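Local coordinates for Serine/threonine-protein kinase Tel1 (Chaetomium thermophilum, PDB 6SKY), which probably phosphorylates serine and threonine residues followed by glutamine, using ATP, to activate checkpoint signalling in response to DNA damage, at residues T2559-V2564 / L2660-S2665; V2625-S2630 / I2646-V2651. All coordinates share one frame; numbering follows the deposited sequence.

Interaction 1: residues T2559-V2564 / L2660-S2665. With AGS (phosphothiophosphoric acid-adenylate ester), chain C.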
ATOM      1  N   THR A2559      11.162   6.241 -47.071  1.00 34.53           N
ATOM      2  CA  THR A2559      10.167   6.076 -46.025  1.00 34.53           C
ATOM      3  C   THR A2559      10.280   4.739 -45.319  1.00 34.53           C
ATOM      4  O   THR A2559       9.376   4.369 -44.571  1.00 34.53           O
ATOM      5  CB  THR A2559       8.773   6.230 -46.609  1.00 34.53           C
ATOM      6  OG1 THR A2559       8.561   5.209 -47.587  1.00 34.53           O
ATOM      7  CG2 THR A2559       8.635   7.569 -47.264  1.00 34.53           C
ATOM      8  N   LEU A2560      11.356   4.004 -45.543  1.00 38.33           N
ATOM      9  CA  LEU A2560      11.596   2.751 -44.849  1.00 38.33           C
ATOM     10  C   LEU A2560      12.304   3.029 -43.534  1.00 38.33           C
ATOM     11  O   LEU A2560      13.278   3.785 -43.497  1.00 38.33           O
ATOM     12  CB  LEU A2560      12.439   1.816 -45.713  1.00 38.33           C
ATOM     13  CG  LEU A2560      13.003   0.582 -45.025  1.00 38.33           C
ATOM     14  CD1 LEU A2560      11.907  -0.418 -44.786  1.00 38.33           C
ATOM     15  CD2 LEU A2560      14.105  -0.016 -45.852  1.00 38.33           C
ATOM     16  N   GLN A2561      11.821   2.414 -42.461  1.00 40.49           N
ATOM     17  CA  GLN A2561      12.418   2.583 -41.143  1.00 40.49           C
ATOM     18  C   GLN A2561      13.608   1.645 -41.015  1.00 40.49           C
ATOM     19  O   GLN A2561      13.447   0.423 -40.998  1.00 40.49           O
ATOM     20  CB  GLN A2561      11.388   2.311 -40.056  1.00 40.49           C
ATOM     21  CG  GLN A2561      10.038   2.931 -40.338  1.00 40.49           C
ATOM     22  CD  GLN A2561       9.136   2.938 -39.128  1.00 40.49           C
ATOM     23  OE1 GLN A2561       8.002   2.476 -39.185  1.00 40.49           O
ATOM     24  NE2 GLN A2561       9.634   3.472 -38.026  1.00 40.49           N
ATOM     25  N   ILE A2562      14.802   2.214 -40.926  1.00 43.71           N
ATOM     26  CA  ILE A2562      16.039   1.456 -40.829  1.00 43.71           C
ATOM     27  C   ILE A2562      16.483   1.447 -39.376  1.00 43.71           C
ATOM     28  O   ILE A2562      16.609   2.506 -38.754  1.00 43.71           O
ATOM     29  CB  ILE A2562      17.130   2.062 -41.727  1.00 43.71           C
ATOM     30  CG1 ILE A2562      16.641   2.170 -43.163  1.00 43.71           C
ATOM     31  CG2 ILE A2562      18.386   1.238 -41.674  1.00 43.71           C
ATOM     32  CD1 ILE A2562      17.639   2.803 -44.080  1.00 43.71           C
ATOM     33  N   GLU A2563      16.725   0.263 -38.833  1.00 50.32           N
ATOM     34  CA  GLU A2563      17.259   0.170 -37.485  1.00 50.32           C
ATOM     35  C   GLU A2563      18.743   0.497 -37.492  1.00 50.32           C
ATOM     36  O   GLU A2563      19.434   0.316 -38.495  1.00 50.32           O
ATOM     37  CB  GLU A2563      17.035  -1.224 -36.911  1.00 50.32           C
ATOM     38  CG  GLU A2563      15.599  -1.692 -36.989  1.00 50.32           C
ATOM     39  CD  GLU A2563      14.652  -0.819 -36.197  1.00 50.32           C
ATOM     40  OE1 GLU A2563      15.053  -0.317 -35.128  1.00 50.32           O
ATOM     41  OE2 GLU A2563      13.503  -0.631 -36.643  1.00 50.32           O
ATOM     42  N   VAL A2564      19.230   0.985 -36.360  1.00 47.41           N
ATOM     43  CA  VAL A2564      20.626   1.388 -36.246  1.00 47.41           C
ATOM     44  C   VAL A2564      21.480   0.147 -36.037  1.00 47.41           C
ATOM     45  O   VAL A2564      21.142  -0.726 -35.233  1.00 47.41           O
ATOM     46  CB  VAL A2564      20.804   2.397 -35.104  1.00 47.41           C
ATOM     47  CG1 VAL A2564      22.166   3.024 -35.164  1.00 47.41           C
ATOM     48  CG2 VAL A2564      19.743   3.464 -35.181  1.00 47.41           C
ATOM     49  N   LEU A2660       7.982  13.316 -47.637  1.00 31.94           N
ATOM     50  CA  LEU A2660       7.591  11.956 -47.960  1.00 31.94           C
ATOM     51  C   LEU A2660       7.007  11.322 -46.711  1.00 31.94           C
ATOM     52  O   LEU A2660       7.664  11.282 -45.670  1.00 31.94           O
ATOM     53  CB  LEU A2660       8.779  11.139 -48.447  1.00 31.94           C
ATOM     54  CG  LEU A2660       9.556  11.702 -49.618  1.00 31.94           C
ATOM     55  CD1 LEU A2660      10.692  10.783 -49.922  1.00 31.94           C
ATOM     56  CD2 LEU A2660       8.641  11.823 -50.797  1.00 31.94           C
ATOM     57  N   ILE A2661       5.791  10.817 -46.817  1.00 29.97           N
ATOM     58  CA  ILE A2661       5.139  10.134 -45.713  1.00 29.97           C
ATOM     59  C   ILE A2661       4.981   8.672 -46.078  1.00 29.97           C
ATOM     60  O   ILE A2661       4.630   8.338 -47.210  1.00 29.97           O
ATOM     61  CB  ILE A2661       3.786  10.775 -45.382  1.00 29.97           C
ATOM     62  CG1 ILE A2661       3.975  12.260 -45.150  1.00 29.97           C
ATOM     63  CG2 ILE A2661       3.228  10.180 -44.150  1.00 29.97           C
ATOM     64  CD1 ILE A2661       2.739  12.943 -44.716  1.00 29.97           C
ATOM     65  N   GLU A2662       5.263   7.801 -45.124  1.00 32.38           N
ATOM     66  CA  GLU A2662       5.120   6.374 -45.346  1.00 32.38           C
ATOM     67  C   GLU A2662       3.650   6.019 -45.399  1.00 32.38           C
ATOM     68  O   GLU A2662       2.904   6.304 -44.461  1.00 32.38           O
ATOM     69  CB  GLU A2662       5.809   5.605 -44.234  1.00 32.38           C
ATOM     70  CG  GLU A2662       5.737   4.125 -44.383  1.00 32.38           C
ATOM     71  CD  GLU A2662       6.123   3.408 -43.116  1.00 32.38           C
ATOM     72  OE1 GLU A2662       5.220   3.067 -42.329  1.00 32.38           O
ATOM     73  OE2 GLU A2662       7.329   3.188 -42.896  1.00 32.38           O
ATOM     74  N   PHE A2663       3.225   5.409 -46.495  1.00 32.69           N
ATOM     75  CA  PHE A2663       1.849   4.960 -46.638  1.00 32.69           C
ATOM     76  C   PHE A2663       1.726   3.617 -45.940  1.00 32.69           C
ATOM     77  O   PHE A2663       2.306   2.628 -46.390  1.00 32.69           O
ATOM     78  CB  PHE A2663       1.482   4.863 -48.113  1.00 32.69           C
ATOM     79  CG  PHE A2663       0.027   4.941 -48.381  1.00 32.69           C
ATOM     80  CD1 PHE A2663      -0.590   6.156 -48.535  1.00 32.69           C
ATOM     81  CD2 PHE A2663      -0.727   3.797 -48.500  1.00 32.69           C
ATOM     82  CE1 PHE A2663      -1.931   6.232 -48.785  1.00 32.69           C
ATOM     83  CE2 PHE A2663      -2.066   3.869 -48.749  1.00 32.69           C
ATOM     84  CZ  PHE A2663      -2.668   5.087 -48.892  1.00 32.69           C
ATOM     85  N   VAL A2664       0.987   3.580 -44.829  1.00 29.53           N
ATOM     86  CA  VAL A2664       0.928   2.381 -44.003  1.00 29.53           C
ATOM     87  C   VAL A2664       0.222   1.274 -44.769  1.00 29.53           C
ATOM     88  O   VAL A2664      -0.821   1.492 -45.398  1.00 29.53           O
ATOM     89  CB  VAL A2664       0.249   2.689 -42.660  1.00 29.53           C
ATOM     90  CG1 VAL A2664       0.227   1.464 -41.799  1.00 29.53           C
ATOM     91  CG2 VAL A2664       0.997   3.777 -41.952  1.00 29.53           C
ATOM     92  N   SER A2665       0.788   0.070 -44.707  1.00 32.23           N
ATOM     93  CA  SER A2665       0.647  -0.925 -45.763  1.00 32.23           C
ATOM     94  C   SER A2665      -0.784  -1.314 -46.099  1.00 32.23           C
ATOM     95  O   SER A2665      -1.267  -0.987 -47.185  1.00 32.23           O
ATOM     96  CB  SER A2665       1.425  -2.186 -45.390  1.00 32.23           C
ATOM     97  OG  SER A2665       2.743  -1.869 -44.983  1.00 32.23           O
TER
HETATM   98  PG  AGS C3001      -8.095  16.793 -44.700  1.00 40.14           P
HETATM   99  S1G AGS C3001      -9.444  16.244 -43.405  1.00 40.14           S
HETATM  100  O2G AGS C3001      -6.742  17.056 -43.988  1.00 40.14           O
HETATM  101  O3G AGS C3001      -8.557  18.090 -45.417  1.00 40.14           O
HETATM  102  PB  AGS C3001      -7.079  14.396 -45.398  1.00 40.14           P
HETATM  103  O1B AGS C3001      -7.170  14.132 -43.951  1.00 40.14           O
HETATM  104  O2B AGS C3001      -7.655  13.306 -46.298  1.00 40.14           O
HETATM  105  O3B AGS C3001      -7.876  15.695 -45.772  1.00 40.14           O
HETATM  106  PA  AGS C3001      -4.901  13.654 -46.883  1.00 40.14           P
HETATM  107  O1A AGS C3001      -4.963  14.285 -48.205  1.00 40.14           O
HETATM  108  O2A AGS C3001      -3.489  13.346 -46.387  1.00 40.14           O
HETATM  109  O3A AGS C3001      -5.564  14.568 -45.785  1.00 40.14           O
HETATM  110  O5' AGS C3001      -5.765  12.350 -46.956  1.00 40.14           O
HETATM  111  C5' AGS C3001      -5.344  11.296 -47.832  1.00 40.14           C
HETATM  112  C4' AGS C3001      -6.100  10.036 -47.509  1.00 40.14           C
HETATM  113  O4' AGS C3001      -5.163   8.982 -47.224  1.00 40.14           O
HETATM  114  C3' AGS C3001      -7.014  10.110 -46.294  1.00 40.14           C
HETATM  115  O3' AGS C3001      -8.137   9.252 -46.447  1.00 40.14           O
HETATM  116  C2' AGS C3001      -6.103   9.660 -45.155  1.00 40.14           C
HETATM  117  O2' AGS C3001      -6.844   9.006 -44.137  1.00 40.14           O
HETATM  118  C1' AGS C3001      -5.174   8.663 -45.847  1.00 40.14           C
HETATM  119  N9  AGS C3001      -3.805   8.716 -45.358  1.00 40.14           N
HETATM  120  C8  AGS C3001      -3.105   9.830 -44.991  1.00 40.14           C
HETATM  121  N7  AGS C3001      -1.883   9.585 -44.592  1.00 40.14           N
HETATM  122  C5  AGS C3001      -1.771   8.211 -44.709  1.00 40.14           C
HETATM  123  C6  AGS C3001      -0.718   7.321 -44.438  1.00 40.14           C
HETATM  124  N6  AGS C3001       0.475   7.702 -43.978  1.00 40.14           N
HETATM  125  N1  AGS C3001      -0.934   6.011 -44.661  1.00 40.14           N
HETATM  126  C2  AGS C3001      -2.124   5.624 -45.122  1.00 40.14           C
HETATM  127  N3  AGS C3001      -3.191   6.369 -45.413  1.00 40.14           N
HETATM  128  C4  AGS C3001      -2.948   7.662 -45.180  1.00 40.14           C
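Glu2662 faces two ways: its side chain lies against the loop residue Thr2559 while its carbonyl holds the adenine of the bound nucleotide, and no hydrogen bond joins the two segments themselves. The contact rests on aliphatic packing. Thr2559 sets its CB 3.8 Å from CB of Glu2662, and its methyl CG2 lies against the strand, 3.8 Å from Leu2660 CB, the two side chains crossing at about a right angle. That methyl is turned anti to the threonine carbonyl carbon (OG1 at chi1 62°), which directs it at the strand. The Glu2662 side chain is extended, with CG anti to N, and runs alongside the Thr2559 carbonyl toward Gln2561, whose CG lies 3.7 Å from OE2.

From Glu2662 to Val2664 the backbone reads the adenine edge, as the hinge of a kinase does. The N6 amino group donates to Glu2662 O over 2.8 Å, and Val2664 N donates to N1 over 3.1 Å. The second bond is the straighter, with an angle of 160° at the hydrogen against 144° for the first. Between these two residues Phe2663 swings its ring against one face of the base, nearly parallel to it; adenine C2 lies over the ring centre, 3.6 Å above its plane. With an alanine in place of Phe2663, the adenine is likely to lose the ring stacked on its C2 side, and the base would be less well fixed against tilting.

Ile2661 points to the other side of the strand from Thr2559 and touches N6 with CG2. Strand 2658-2662 pairs in antiparallel fashion with 2604-2611 on one flank and 2651-2655 on the other, while the loop between helix 2541-2552 and strand 2576-2585 brings Thr2559 also against Gln2607.

Interaction 2: residues V2625-S2630 / I2646-V2651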
ATOM      1  N   VAL A2625       8.540  11.698 -30.533  1.00 22.89           N
ATOM      2  CA  VAL A2625       8.223  11.768 -29.106  1.00 22.89           C
ATOM      3  C   VAL A2625       7.317  10.614 -28.696  1.00 22.89           C
ATOM      4  O   VAL A2625       7.528   9.966 -27.661  1.00 22.89           O
ATOM      5  CB  VAL A2625       7.590  13.128 -28.776  1.00 22.89           C
ATOM      6  CG1 VAL A2625       6.838  13.059 -27.479  1.00 22.89           C
ATOM      7  CG2 VAL A2625       8.653  14.185 -28.706  1.00 22.89           C
ATOM      8  N   PHE A2626       6.287  10.345 -29.499  1.00 20.39           N
ATOM      9  CA  PHE A2626       5.375   9.250 -29.200  1.00 20.39           C
ATOM     10  C   PHE A2626       6.083   7.906 -29.243  1.00 20.39           C
ATOM     11  O   PHE A2626       5.816   7.030 -28.413  1.00 20.39           O
ATOM     12  CB  PHE A2626       4.203   9.272 -30.170  1.00 20.39           C
ATOM     13  CG  PHE A2626       3.071  10.146 -29.731  1.00 20.39           C
ATOM     14  CD1 PHE A2626       3.083  11.498 -29.983  1.00 20.39           C
ATOM     15  CD2 PHE A2626       1.988   9.611 -29.070  1.00 20.39           C
ATOM     16  CE1 PHE A2626       2.047  12.297 -29.586  1.00 20.39           C
ATOM     17  CE2 PHE A2626       0.949  10.410 -28.670  1.00 20.39           C
ATOM     18  CZ  PHE A2626       0.980  11.754 -28.925  1.00 20.39           C
ATOM     19  N   ALA A2627       6.995   7.718 -30.194  1.00 20.14           N
ATOM     20  CA  ALA A2627       7.740   6.467 -30.239  1.00 20.14           C
ATOM     21  C   ALA A2627       8.622   6.299 -29.008  1.00 20.14           C
ATOM     22  O   ALA A2627       8.757   5.190 -28.481  1.00 20.14           O
ATOM     23  CB  ALA A2627       8.571   6.404 -31.512  1.00 20.14           C
ATOM     24  N   ALA A2628       9.214   7.387 -28.517  1.00 19.88           N
ATOM     25  CA  ALA A2628      10.053   7.285 -27.326  1.00 19.88           C
ATOM     26  C   ALA A2628       9.241   6.924 -26.087  1.00 19.88           C
ATOM     27  O   ALA A2628       9.658   6.079 -25.283  1.00 19.88           O
ATOM     28  CB  ALA A2628      10.810   8.588 -27.112  1.00 19.88           C
ATOM     29  N   VAL A2629       8.071   7.536 -25.914  1.00 19.92           N
ATOM     30  CA  VAL A2629       7.251   7.190 -24.754  1.00 19.92           C
ATOM     31  C   VAL A2629       6.739   5.751 -24.853  1.00 19.92           C
ATOM     32  O   VAL A2629       6.706   5.009 -23.857  1.00 19.92           O
ATOM     33  CB  VAL A2629       6.106   8.200 -24.592  1.00 19.92           C
ATOM     34  CG1 VAL A2629       5.289   7.869 -23.384  1.00 19.92           C
ATOM     35  CG2 VAL A2629       6.657   9.588 -24.465  1.00 19.92           C
ATOM     36  N   SER A2630       6.347   5.317 -26.048  1.00 21.69           N
ATOM     37  CA  SER A2630       5.932   3.929 -26.192  1.00 21.69           C
ATOM     38  C   SER A2630       7.075   2.965 -25.918  1.00 21.69           C
ATOM     39  O   SER A2630       6.839   1.850 -25.450  1.00 21.69           O
ATOM     40  CB  SER A2630       5.361   3.696 -27.580  1.00 21.69           C
ATOM     41  OG  SER A2630       4.288   4.578 -27.800  1.00 21.69           O
ATOM     42  N   ILE A2646       2.281   1.713 -29.334  1.00 22.06           N
ATOM     43  CA  ILE A2646       1.657   2.340 -30.483  1.00 22.06           C
ATOM     44  C   ILE A2646       2.361   1.872 -31.742  1.00 22.06           C
ATOM     45  O   ILE A2646       3.495   1.400 -31.718  1.00 22.06           O
ATOM     46  CB  ILE A2646       1.658   3.877 -30.396  1.00 22.06           C
ATOM     47  CG1 ILE A2646       3.044   4.429 -30.674  1.00 22.06           C
ATOM     48  CG2 ILE A2646       1.178   4.328 -29.044  1.00 22.06           C
ATOM     49  CD1 ILE A2646       3.025   5.856 -31.096  1.00 22.06           C
ATOM     50  N   ARG A2647       1.645   1.981 -32.852  1.00 24.90           N
ATOM     51  CA  ARG A2647       2.187   1.693 -34.168  1.00 24.90           C
ATOM     52  C   ARG A2647       2.767   2.971 -34.747  1.00 24.90           C
ATOM     53  O   ARG A2647       2.130   4.024 -34.702  1.00 24.90           O
ATOM     54  CB  ARG A2647       1.096   1.141 -35.082  1.00 24.90           C
ATOM     55  CG  ARG A2647       0.660  -0.264 -34.760  1.00 24.90           C
ATOM     56  CD  ARG A2647       1.557  -1.268 -35.441  1.00 24.90           C
ATOM     57  NE  ARG A2647       1.667  -0.982 -36.864  1.00 24.90           N
ATOM     58  CZ  ARG A2647       0.839  -1.451 -37.788  1.00 24.90           C
ATOM     59  NH1 ARG A2647       1.014  -1.126 -39.056  1.00 24.90           N
ATOM     60  NH2 ARG A2647      -0.160  -2.242 -37.446  1.00 24.90           N
ATOM     61  N   THR A2648       3.966   2.877 -35.290  1.00 27.22           N
ATOM     62  CA  THR A2648       4.674   4.034 -35.807  1.00 27.22           C
ATOM     63  C   THR A2648       4.640   4.051 -37.328  1.00 27.22           C
ATOM     64  O   THR A2648       4.373   3.044 -37.981  1.00 27.22           O
ATOM     65  CB  THR A2648       6.122   4.034 -35.320  1.00 27.22           C
ATOM     66  OG1 THR A2648       6.717   2.766 -35.602  1.00 27.22           O
ATOM     67  CG2 THR A2648       6.181   4.271 -33.835  1.00 27.22           C
ATOM     68  N   TYR A2649       4.890   5.226 -37.887  1.00 26.26           N
ATOM     69  CA  TYR A2649       5.149   5.363 -39.309  1.00 26.26           C
ATOM     70  C   TYR A2649       6.313   6.326 -39.457  1.00 26.26           C
ATOM     71  O   TYR A2649       6.931   6.732 -38.473  1.00 26.26           O
ATOM     72  CB  TYR A2649       3.885   5.778 -40.076  1.00 26.26           C
ATOM     73  CG  TYR A2649       3.376   7.180 -39.872  1.00 26.26           C
ATOM     74  CD1 TYR A2649       3.096   7.983 -40.953  1.00 26.26           C
ATOM     75  CD2 TYR A2649       3.128   7.681 -38.616  1.00 26.26           C
ATOM     76  CE1 TYR A2649       2.622   9.247 -40.791  1.00 26.26           C
ATOM     77  CE2 TYR A2649       2.656   8.950 -38.448  1.00 26.26           C
ATOM     78  CZ  TYR A2649       2.403   9.726 -39.540  1.00 26.26           C
ATOM     79  OH  TYR A2649       1.925  10.999 -39.390  1.00 26.26           O
ATOM     80  N   LYS A2650       6.649   6.681 -40.686  1.00 27.42           N
ATOM     81  CA  LYS A2650       7.844   7.466 -40.950  1.00 27.42           C
ATOM     82  C   LYS A2650       7.478   8.715 -41.724  1.00 27.42           C
ATOM     83  O   LYS A2650       6.928   8.625 -42.821  1.00 27.42           O
ATOM     84  CB  LYS A2650       8.875   6.651 -41.717  1.00 27.42           C
ATOM     85  CG  LYS A2650      10.068   7.451 -42.125  1.00 27.42           C
ATOM     86  CD  LYS A2650      11.332   6.800 -41.675  1.00 27.42           C
ATOM     87  CE  LYS A2650      12.516   7.498 -42.269  1.00 27.42           C
ATOM     88  NZ  LYS A2650      13.693   6.599 -42.299  1.00 27.42           N
ATOM     89  N   VAL A2651       7.787   9.870 -41.156  1.00 26.10           N
ATOM     90  CA  VAL A2651       7.647  11.150 -41.829  1.00 26.10           C
ATOM     91  C   VAL A2651       9.041  11.656 -42.145  1.00 26.10           C
ATOM     92  O   VAL A2651       9.933  11.607 -41.295  1.00 26.10           O
ATOM     93  CB  VAL A2651       6.879  12.170 -40.972  1.00 26.10           C
ATOM     94  CG1 VAL A2651       6.434  13.323 -41.814  1.00 26.10           C
ATOM     95  CG2 VAL A2651       5.699  11.521 -40.317  1.00 26.10           C
TER
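Ile2646 lays its CD1 methyl against the CB of Phe2626, 3.7 Å away, and spreads the rest of its side chain over Ser2630. The contact belongs to the amino-terminal lobe of the PI3K-like kinase fold, where helix 2616-2632 packs beside the chain leading into strand 2651-2655. Phe2626 and Ser2630, one helical turn apart, form the side of the helix that Ile2646 meets. CG1 of the isoleucine sits between its own backbone N and carbonyl carbon (chi1 75°), a setting that carries CD1 to the phenylalanine while CG1 and CG2 both remain beside the serine. CG1 comes within 3.9 Å of Ser2630 CB.

Further along, Ala2627 and Thr2648 meet through their methyl groups, CB to CG2 at 4.0 Å, a light touch. No hydrogen bond crosses; the segments meet by van der Waals contact, mostly between carbons.

Helix 2732-2755 covers the same patch, with Leu2752 against Phe2626 and Ser2630 and Ile2749 against Ile2646. The loop has other duties: Arg2647 turns away to a salt bridge with Asp2769, and the hydroxyl of Tyr2649 is hydrogen-bonded to the backbone N of Asp2779, a magnesium ligand, so the residues between helix and strand border the nucleotide site.

Ser2630 OG, which lies beside CG1 and CG2 of Ile2646, is satisfied within its own helix. It donates to Phe2626 O over 3.0 Å, tilted 33° from the carbonyl plane, while Ser2630 N approaches the same oxygen from the opposite face.

The two contacts lie in one lobe of the kinase, their centres about 12 Å apart, and interaction 2 is nested along the chain inside the loop that interaction 1 closes. They meet directly through residues 2648-2650. Lys2650 O accepts a probable hydrogen bond from Glu2662 N (3.0 Å), tying the entry to strand 2651-2655 to strand 2658-2662, and Lys2650 NZ probably bonds to Leu2560 O in the loop 2559-2564. Tyr2649 packs on Ile2661 beside the nucleotide. A continuous path thus runs from helix 2616-2632 through the segment before strand 2651-2655 to strand 2658-2662 and the hinge, linking the helix to the adenine-binding edge of the sheet.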